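Local structure of subtilase cytotoxin, subunit B (Escherichia coli, 3DWA) at residues 31-34 against 40-43. The protein forms the pentameric, probably glycan-binding B subunit of an AB5 toxin, which presumably docks the toxin onto glycans of host cells. Residues are numbered along the deposited sequence; the frame is centred on the assembly and turned at random.
Sequences CIEG and SSIS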
loop_
_atom_site.group_PDB
_atom_site.type_symbol
_atom_site.label_atom_id
_atom_site.label_comp_id
_atom_site.label_asym_id
_atom_site.label_seq_id
_atom_site.Cartn_x
_atom_site.Cartn_y
_atom_site.Cartn_z
ATOM N N CYS C 31 5.290 -4.233 -16.844
ATOM C CA CYS C 31 4.681 -4.852 -17.995
ATOM C C CYS C 31 4.039 -6.126 -17.456
ATOM O O CYS C 31 4.604 -6.788 -16.595
ATOM C CB CYS C 31 5.759 -5.139 -19.083
ATOM S SG CYS C 31 5.052 -5.706 -20.709
ATOM N N ILE C 32 2.832 -6.438 -17.910
ATOM C CA ILE C 32 2.205 -7.721 -17.566
ATOM C C ILE C 32 2.046 -8.589 -18.811
ATOM O O ILE C 32 1.979 -8.074 -19.908
ATOM C CB ILE C 32 0.821 -7.518 -16.918
ATOM C CG1 ILE C 32 -0.051 -6.640 -17.813
ATOM C CG2 ILE C 32 0.967 -6.905 -15.512
ATOM C CD1 ILE C 32 -1.449 -6.432 -17.287
ATOM N N GLU C 33 1.998 -9.908 -18.633
ATOM C CA GLU C 33 1.573 -10.779 -19.712
ATOM C C GLU C 33 0.372 -11.546 -19.204
ATOM O O GLU C 33 0.286 -11.894 -18.027
ATOM C CB GLU C 33 2.697 -11.706 -20.165
ATOM C CG GLU C 33 2.337 -12.655 -21.329
ATOM C CD GLU C 33 2.953 -14.043 -21.119
ATOM O OE1 GLU C 33 4.200 -14.137 -20.934
ATOM O OE2 GLU C 33 2.187 -15.037 -21.095
ATOM N N GLY C 34 -0.619 -11.723 -20.063
ATOM C CA GLY C 34 -1.769 -12.521 -19.690
ATOM C C GLY C 34 -2.112 -13.491 -20.799
ATOM O O GLY C 34 -1.690 -13.291 -21.924
ATOM N N SER C 40 -3.396 -18.046 -26.009
ATOM C CA SER C 40 -2.685 -16.926 -26.642
ATOM C C SER C 40 -2.466 -15.719 -25.684
ATOM O O SER C 40 -3.297 -15.458 -24.804
ATOM C CB SER C 40 -3.480 -16.453 -27.852
ATOM O OG SER C 40 -4.759 -16.048 -27.402
ATOM N N SER C 41 -1.383 -14.969 -25.948
ATOM C CA SER C 41 -0.798 -13.979 -25.044
ATOM C C SER C 41 -1.068 -12.539 -25.455
ATOM O O SER C 41 -1.003 -12.199 -26.627
ATOM C CB SER C 41 0.723 -14.189 -24.978
ATOM O OG SER C 41 1.093 -15.271 -24.109
ATOM N N ILE C 42 -1.352 -11.695 -24.465
ATOM C CA ILE C 42 -1.401 -10.237 -24.625
ATOM C C ILE C 42 -0.382 -9.650 -23.619
ATOM O O ILE C 42 -0.200 -10.198 -22.523
ATOM C CB ILE C 42 -2.875 -9.694 -24.387
ATOM C CG1 ILE C 42 -2.963 -8.148 -24.211
ATOM C CG2 ILE C 42 -3.520 -10.365 -23.152
ATOM C CD1 ILE C 42 -2.671 -7.311 -25.482
ATOM N N SER C 43 0.305 -8.585 -24.013
ATOM C CA SER C 43 1.243 -7.892 -23.149
ATOM C C SER C 43 0.862 -6.423 -23.234
ATOM O O SER C 43 0.378 -5.957 -24.258
ATOM C CB SER C 43 2.703 -8.026 -23.611
ATOM O OG SER C 43 3.153 -9.377 -23.684
#
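Gly34 and Ile42 face each other as a hydrogen-bonded pair of an antiparallel beta hairpin, strands 27-35 and 41-47, in which the axes of segments 31-34 and 41-43 approach to 4.8 Å at an angle of 166°. Two nearly straight bonds close the ring: Gly34 N donates to Ile42 O at 2.9 Å, and Ile42 N returns to Gly34 O at 3.0 Å. The next pair away from the turn, Glu33 with Ser43, is non-hydrogen-bonded, and its CA atoms close to 4.5 Å. The pairing illustrates how such a ladder is supplemented by weaker CA-H...O contacts, for Ile42 O also accepts the CA-H of Glu33, and Gly34 O that of Ser41, while Ser43 CA points its hydrogen at Ile32 O, 3.3 Å away.

The side chains divide between two faces. On the face of Ile32 and Ile42, CG2 of Ile42 lies alongside the peptide of Gly34, 3.7 Å from its O, whereas CG1 stands anti to the backbone N (chi1 167°) and carries the end of the chain away from Gly34, into the company of Val14 and Tyr78. Ile32 reaches Ile16 and Ile76, so this face of the hairpin packs on side chains of strands 14-24 and 73-79. Glu33 and Ser43 occupy the other face, with Cys31, which is disulfide-bonded to Cys45 of the partner strand; here Phe110 of a neighbouring subunit packs on Cys31 and Glu33, bringing the hairpin to a subunit interface of the pentamer. The Glu33 chain bends at chi2 (-141°) and runs diagonally across the ladder rather than toward its pair-mate Ser43. Lys35 is the stronger polar partner of the Ser41 hydroxyl, whose OG also gives a weak hydrogen bond to Glu33 OE2 at 3.2 Å.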